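Local coordinates for protein glycoside hydrolase family 31 (Trueperella pyogenes, PDB 5I0F) that degrades cycloalternan as a glycoside hydrolase of family 31, working through a covalent glycosyl-enzyme intermediate that is captured here, at residues 416-430 and 467-479. Residues are numbered along the deposited sequence; the frame is centred on the assembly and turned at random.
With GLC (alpha-D-glucopyranose), chain B; BGC (beta-D-glucopyranose), chain C.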
loop_
_atom_site.group_PDB
_atom_site.type_symbol
_atom_site.label_atom_id
_atom_site.label_comp_id
_atom_site.label_asym_id
_atom_site.label_seq_id
_atom_site.Cartn_x
_atom_site.Cartn_y
_atom_site.Cartn_z
ATOM N N VAL A 416 -18.200 7.483 4.137
ATOM C CA VAL A 416 -17.913 8.006 2.780
ATOM C C VAL A 416 -19.204 7.920 1.932
ATOM O O VAL A 416 -19.911 6.912 1.982
ATOM C CB VAL A 416 -16.746 7.271 2.098
ATOM C CG1 VAL A 416 -16.445 7.874 0.726
ATOM C CG2 VAL A 416 -15.498 7.356 2.983
ATOM N N LYS A 417 -19.516 8.981 1.187
ATOM C CA LYS A 417 -20.758 9.045 0.412
ATOM C C LYS A 417 -20.559 9.064 -1.092
ATOM O O LYS A 417 -19.569 9.559 -1.577
ATOM C CB LYS A 417 -21.559 10.262 0.868
ATOM C CG LYS A 417 -22.124 10.018 2.250
ATOM C CD LYS A 417 -22.741 11.237 2.896
ATOM C CE LYS A 417 -22.986 10.937 4.362
ATOM N NZ LYS A 417 -24.070 11.788 4.871
ATOM N N GLU A 418 -21.518 8.501 -1.822
ATOM C CA GLU A 418 -21.615 8.693 -3.273
ATOM C C GLU A 418 -22.070 10.162 -3.538
ATOM O O GLU A 418 -22.608 10.844 -2.624
ATOM C CB GLU A 418 -22.615 7.691 -3.927
ATOM C CG GLU A 418 -22.523 6.195 -3.567
ATOM C CD GLU A 418 -21.508 5.325 -4.329
ATOM O OE1 GLU A 418 -20.746 5.830 -5.184
ATOM O OE2 GLU A 418 -21.470 4.067 -4.026
ATOM N N PRO A 419 -21.893 10.657 -4.786
ATOM C CA PRO A 419 -22.347 12.032 -5.070
ATOM C C PRO A 419 -23.806 12.329 -4.711
ATOM O O PRO A 419 -24.075 13.437 -4.279
ATOM C CB PRO A 419 -22.062 12.222 -6.570
ATOM C CG PRO A 419 -21.624 10.901 -7.080
ATOM C CD PRO A 419 -21.173 10.068 -5.925
ATOM N N ASP A 420 -24.714 11.348 -4.790
ATOM C CA ASP A 420 -26.125 11.548 -4.362
ATOM C C ASP A 420 -26.414 11.524 -2.849
ATOM O O ASP A 420 -27.572 11.589 -2.459
ATOM C CB ASP A 420 -27.061 10.548 -5.064
ATOM C CG ASP A 420 -26.921 9.113 -4.557
ATOM O OD1 ASP A 420 -26.047 8.804 -3.697
ATOM O OD2 ASP A 420 -27.695 8.271 -5.058
ATOM N N GLY A 421 -25.390 11.389 -2.006
ATOM C CA GLY A 421 -25.567 11.439 -0.547
ATOM C C GLY A 421 -25.754 10.097 0.134
ATOM O O GLY A 421 -25.729 10.030 1.359
ATOM N N THR A 422 -25.944 9.025 -0.636
ATOM C CA THR A 422 -26.167 7.710 -0.065
ATOM C C THR A 422 -24.785 7.125 0.248
ATOM O O THR A 422 -23.784 7.621 -0.269
ATOM C CB THR A 422 -26.949 6.795 -1.020
ATOM O OG1 THR A 422 -26.201 6.585 -2.223
ATOM C CG2 THR A 422 -28.298 7.420 -1.369
ATOM N N PRO A 423 -24.718 6.089 1.093
ATOM C CA PRO A 423 -23.382 5.624 1.480
ATOM C C PRO A 423 -22.608 4.951 0.349
ATOM O O PRO A 423 -23.180 4.176 -0.430
ATOM C CB PRO A 423 -23.668 4.620 2.597
ATOM C CG PRO A 423 -25.033 4.999 3.116
ATOM C CD PRO A 423 -25.773 5.419 1.888
ATOM N N TYR A 424 -21.299 5.210 0.296
ATOM C CA TYR A 424 -20.419 4.509 -0.633
ATOM C C TYR A 424 -20.472 3.021 -0.319
ATOM O O TYR A 424 -20.349 2.627 0.845
ATOM C CB TYR A 424 -18.966 5.034 -0.541
ATOM C CG TYR A 424 -17.950 4.228 -1.370
ATOM C CD1 TYR A 424 -17.986 4.240 -2.766
ATOM C CD2 TYR A 424 -16.957 3.446 -0.742
ATOM C CE1 TYR A 424 -17.057 3.517 -3.530
ATOM C CE2 TYR A 424 -16.032 2.712 -1.487
ATOM C CZ TYR A 424 -16.084 2.745 -2.876
ATOM O OH TYR A 424 -15.185 2.008 -3.606
ATOM N N LYS A 425 -20.686 2.202 -1.343
ATOM C CA LYS A 425 -20.594 0.742 -1.216
ATOM C C LYS A 425 -19.336 0.272 -1.924
ATOM O O LYS A 425 -19.150 0.562 -3.114
ATOM C CB LYS A 425 -21.805 0.055 -1.829
ATOM C CG LYS A 425 -23.134 0.493 -1.249
ATOM C CD LYS A 425 -23.272 0.044 0.192
ATOM C CE LYS A 425 -24.627 0.439 0.782
ATOM N NZ LYS A 425 -25.793 0.077 -0.059
ATOM N N ASN A 426 -18.465 -0.443 -1.204
ATOM C CA ASN A 426 -17.145 -0.772 -1.736
ATOM C C ASN A 426 -17.212 -1.436 -3.111
ATOM O O ASN A 426 -17.911 -2.427 -3.274
ATOM C CB ASN A 426 -16.361 -1.643 -0.745
ATOM C CG ASN A 426 -14.996 -2.029 -1.252
ATOM O OD1 ASN A 426 -14.385 -1.315 -2.052
ATOM N ND2 ASN A 426 -14.494 -3.165 -0.778
ATOM N N ARG A 427 -16.493 -0.855 -4.084
ATOM C CA ARG A 427 -16.462 -1.341 -5.465
ATOM C C ARG A 427 -15.425 -2.424 -5.730
ATOM O O ARG A 427 -15.414 -3.008 -6.804
ATOM C CB ARG A 427 -16.231 -0.175 -6.430
ATOM C CG ARG A 427 -17.387 0.830 -6.413
ATOM C CD ARG A 427 -17.095 2.014 -7.317
ATOM N NE ARG A 427 -18.013 3.139 -7.091
ATOM C CZ ARG A 427 -17.960 4.303 -7.736
ATOM N NH1 ARG A 427 -17.062 4.517 -8.695
ATOM N NH2 ARG A 427 -18.837 5.259 -7.436
ATOM N N GLY A 428 -14.555 -2.656 -4.754
ATOM C CA GLY A 428 -13.493 -3.613 -4.865
ATOM C C GLY A 428 -13.975 -5.039 -4.715
ATOM O O GLY A 428 -15.152 -5.318 -4.464
ATOM N N TRP A 429 -13.010 -5.936 -4.846
ATOM C CA TRP A 429 -13.259 -7.371 -4.840
ATOM C C TRP A 429 -13.252 -7.925 -3.404
ATOM O O TRP A 429 -13.976 -8.859 -3.109
ATOM C CB TRP A 429 -12.210 -8.099 -5.718
ATOM C CG TRP A 429 -10.773 -7.802 -5.346
ATOM C CD1 TRP A 429 -10.016 -8.457 -4.417
ATOM C CD2 TRP A 429 -9.937 -6.753 -5.881
ATOM N NE1 TRP A 429 -8.749 -7.881 -4.338
ATOM C CE2 TRP A 429 -8.672 -6.847 -5.231
ATOM C CE3 TRP A 429 -10.128 -5.752 -6.849
ATOM C CZ2 TRP A 429 -7.607 -5.969 -5.505
ATOM C CZ3 TRP A 429 -9.048 -4.880 -7.141
ATOM C CH2 TRP A 429 -7.810 -4.999 -6.460
ATOM N N TRP A 430 -12.454 -7.331 -2.518
ATOM C CA TRP A 430 -12.342 -7.785 -1.117
ATOM C C TRP A 430 -13.326 -6.990 -0.267
ATOM O O TRP A 430 -13.322 -5.761 -0.325
ATOM C CB TRP A 430 -10.916 -7.524 -0.656
ATOM C CG TRP A 430 -10.449 -8.181 0.609
ATOM C CD1 TRP A 430 -10.678 -9.463 1.022
ATOM C CD2 TRP A 430 -9.585 -7.588 1.582
ATOM N NE1 TRP A 430 -10.038 -9.688 2.221
ATOM C CE2 TRP A 430 -9.359 -8.558 2.588
ATOM C CE3 TRP A 430 -8.998 -6.324 1.713
ATOM C CZ2 TRP A 430 -8.561 -8.306 3.706
ATOM C CZ3 TRP A 430 -8.194 -6.070 2.814
ATOM C CH2 TRP A 430 -7.986 -7.056 3.806
ATOM N N ASP A 467 -4.966 -2.981 8.434
ATOM C CA ASP A 467 -4.892 -3.518 7.083
ATOM C C ASP A 467 -5.882 -2.787 6.153
ATOM O O ASP A 467 -6.800 -2.109 6.613
ATOM C CB ASP A 467 -5.218 -5.028 7.160
ATOM C CG ASP A 467 -4.757 -5.831 5.958
ATOM O OD1 ASP A 467 -4.116 -5.318 5.030
ATOM O OD2 ASP A 467 -5.037 -7.069 5.963
ATOM N N GLY A 468 -5.676 -2.918 4.856
ATOM C CA GLY A 468 -6.512 -2.242 3.862
ATOM C C GLY A 468 -6.346 -0.728 3.793
ATOM O O GLY A 468 -5.273 -0.203 4.032
ATOM N N GLY A 469 -7.413 -0.040 3.411
ATOM C CA GLY A 469 -7.422 1.415 3.236
ATOM C C GLY A 469 -7.419 1.903 1.788
ATOM O O GLY A 469 -7.492 3.122 1.553
ATOM N N GLU A 470 -7.372 0.966 0.833
ATOM C CA GLU A 470 -7.286 1.281 -0.616
ATOM C C GLU A 470 -8.647 1.216 -1.306
ATOM O O GLU A 470 -8.705 1.278 -2.516
ATOM C CB GLU A 470 -6.358 0.305 -1.341
ATOM C CG GLU A 470 -5.065 -0.043 -0.601
ATOM C CD GLU A 470 -5.157 -1.237 0.352
ATOM O OE1 GLU A 470 -6.254 -1.839 0.541
ATOM O OE2 GLU A 470 -4.097 -1.599 0.930
ATOM N N HIS A 471 -9.742 1.178 -0.554
ATOM C CA HIS A 471 -11.029 0.713 -1.085
ATOM C C HIS A 471 -11.859 1.780 -1.809
ATOM O O HIS A 471 -12.815 1.443 -2.529
ATOM C CB HIS A 471 -11.871 0.135 0.060
ATOM C CG HIS A 471 -11.071 -0.674 1.036
ATOM N ND1 HIS A 471 -10.555 -1.914 0.721
ATOM C CD2 HIS A 471 -10.663 -0.403 2.295
ATOM C CE1 HIS A 471 -9.871 -2.375 1.747
ATOM N NE2 HIS A 471 -9.926 -1.482 2.717
ATOM N N ALA A 472 -11.523 3.054 -1.624
ATOM C CA ALA A 472 -12.360 4.155 -2.162
ATOM C C ALA A 472 -12.011 4.395 -3.613
ATOM O O ALA A 472 -10.893 4.835 -3.902
ATOM C CB ALA A 472 -12.142 5.433 -1.373
ATOM N N TRP A 473 -12.957 4.110 -4.514
ATOM C CA TRP A 473 -12.830 4.445 -5.923
ATOM C C TRP A 473 -14.001 5.346 -6.301
ATOM O O TRP A 473 -15.150 5.016 -6.032
ATOM C CB TRP A 473 -12.887 3.206 -6.805
ATOM C CG TRP A 473 -11.816 2.162 -6.636
ATOM C CD1 TRP A 473 -10.584 2.295 -6.037
ATOM C CD2 TRP A 473 -11.882 0.824 -7.108
ATOM N NE1 TRP A 473 -9.901 1.098 -6.091
ATOM C CE2 TRP A 473 -10.681 0.182 -6.747
ATOM C CE3 TRP A 473 -12.850 0.097 -7.799
ATOM C CZ2 TRP A 473 -10.424 -1.152 -7.073
ATOM C CZ3 TRP A 473 -12.595 -1.231 -8.120
ATOM C CH2 TRP A 473 -11.393 -1.844 -7.742
ATOM N N GLY A 474 -13.712 6.465 -6.955
ATOM C CA GLY A 474 -14.748 7.392 -7.412
ATOM C C GLY A 474 -14.250 8.800 -7.214
ATOM O O GLY A 474 -14.037 9.233 -6.076
ATOM N N SER A 475 -14.055 9.523 -8.308
ATOM C CA SER A 475 -13.550 10.886 -8.222
ATOM C C SER A 475 -14.547 11.838 -7.529
ATOM O O SER A 475 -14.133 12.864 -6.993
ATOM C CB SER A 475 -13.208 11.404 -9.635
ATOM O OG SER A 475 -14.414 11.641 -10.350
ATOM N N ASP A 476 -15.837 11.480 -7.530
ATOM C CA ASP A 476 -16.915 12.351 -7.037
ATOM C C ASP A 476 -17.497 11.903 -5.692
ATOM O O ASP A 476 -18.514 12.437 -5.249
ATOM C CB ASP A 476 -18.033 12.507 -8.077
ATOM C CG ASP A 476 -18.420 11.184 -8.762
ATOM O OD1 ASP A 476 -17.813 10.089 -8.486
ATOM O OD2 ASP A 476 -19.323 11.262 -9.632
ATOM N N LEU A 477 -16.831 10.957 -5.021
ATOM C CA LEU A 477 -17.201 10.604 -3.652
ATOM C C LEU A 477 -17.113 11.863 -2.771
ATOM O O LEU A 477 -16.416 12.797 -3.126
ATOM C CB LEU A 477 -16.303 9.484 -3.115
ATOM C CG LEU A 477 -16.289 8.139 -3.865
ATOM C CD1 LEU A 477 -15.481 7.117 -3.072
ATOM C CD2 LEU A 477 -17.671 7.614 -4.178
ATOM N N ARG A 478 -17.836 11.882 -1.653
ATOM C CA ARG A 478 -17.905 13.032 -0.762
ATOM C C ARG A 478 -17.425 12.664 0.635
ATOM O O ARG A 478 -17.874 11.666 1.227
ATOM C CB ARG A 478 -19.346 13.542 -0.654
ATOM C CG ARG A 478 -19.991 13.890 -1.986
ATOM C CD ARG A 478 -21.395 14.440 -1.760
ATOM N NE ARG A 478 -22.030 14.925 -3.000
ATOM C CZ ARG A 478 -21.745 16.079 -3.613
ATOM N NH1 ARG A 478 -22.382 16.406 -4.741
ATOM N NH2 ARG A 478 -20.836 16.913 -3.124
ATOM N N TYR A 479 -16.558 13.507 1.173
ATOM C CA TYR A 479 -16.020 13.358 2.515
ATOM C C TYR A 479 -16.473 14.544 3.366
ATOM O O TYR A 479 -16.670 15.661 2.863
ATOM C CB TYR A 479 -14.500 13.301 2.467
ATOM C CG TYR A 479 -13.923 12.028 1.867
ATOM C CD1 TYR A 479 -13.777 11.871 0.490
ATOM C CD2 TYR A 479 -13.494 10.996 2.683
ATOM C CE1 TYR A 479 -13.241 10.697 -0.054
ATOM C CE2 TYR A 479 -12.940 9.837 2.159
ATOM C CZ TYR A 479 -12.803 9.687 0.791
ATOM O OH TYR A 479 -12.261 8.498 0.329
HETATM C C1 GLC B . -6.409 -12.108 0.137
HETATM C C2 GLC B . -5.233 -11.564 0.952
HETATM C C3 GLC B . -5.585 -10.218 1.571
HETATM C C4 GLC B . -5.995 -9.247 0.473
HETATM C C5 GLC B . -7.193 -9.859 -0.257
HETATM C C6 GLC B . -7.727 -8.976 -1.373
HETATM O O2 GLC B . -4.871 -12.516 1.957
HETATM O O3 GLC B . -4.447 -9.709 2.285
HETATM O O4 GLC B . -6.309 -7.958 1.037
HETATM O O5 GLC B . -6.846 -11.139 -0.820
HETATM O O6 GLC B . -6.835 -8.934 -2.498
HETATM C C2 BGC C . -3.175 -8.471 4.741
HETATM C C3 BGC C . -2.719 -9.877 5.172
HETATM C C4 BGC C . -3.755 -10.473 6.119
HETATM C C5 BGC C . -5.153 -10.467 5.482
HETATM C C6 BGC C . -6.181 -10.876 6.529
HETATM C C1 BGC C . -4.650 -8.060 4.987
HETATM O O2 BGC C . -2.451 -7.803 3.689
HETATM O O3 BGC C . -1.429 -9.813 5.784
HETATM O O4 BGC C . -3.388 -11.819 6.482
HETATM O O5 BGC C . -5.538 -9.190 4.912
HETATM O O6 BGC C . -7.459 -11.100 5.924
HETATM O O HOH W 1 -11.504 -3.713 -1.147
HETATM O O HOH W 2 -19.442 7.935 -8.040
#
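At the active-site mouth of the family 31 (beta/alpha)8 barrel, W430 lies against D467, the residue that follows barrel strand 463-466 and carries the covalent intermediate. D467 OD2 is bonded to C1 of the beta-glucose at 1.4 Å, and this oxygen also lies at the edge of the W430 indole, near the ring plane, by CH2. One face of that indole carries the alpha-glucose, whose O4 sits over its rim, while W429 NE1 donates an almost straight bond (171°) to O6 of the same sugar at 2.9 Å. H471 brings the CE1 edge of its imidazole to W430 CE3, and a water links H471 ND1 to N426 ND2.

Farther from the sugars, the W473 indole packs along the backbone of R427 and G428, and its CH2 corner meets W429 CZ3 at 3.9 Å, the two side chains crossing at about a right angle. Y424 reaches across with CG anti to its backbone N (chi1 173°), which brings OH to H471 O at 2.7 Å in the carbonyl plane; the same hydroxyl accepts from R427 N. L477 CD1 covers one face of the Y424 ring in a CH-pi contact and also touches V416 CG1. One face of the R427 guanidinium lies over W473 O; in its plane NH2 bridges to the syn lone pair of E418 OE1, while E10 takes NH1. A water joins NH2 to D476 OD1, and R7 takes the other oxygen of D476.

The distal end closes as a single antiparallel bridge, K417 and R478 exchanging both backbone bonds. Beyond it, the R478 side chain, extended as far as NE, passes alongside the E418-G421 turn, and NE donates to P419 O at 2.8 Å, nearly straight (174°) and within the guanidinium plane.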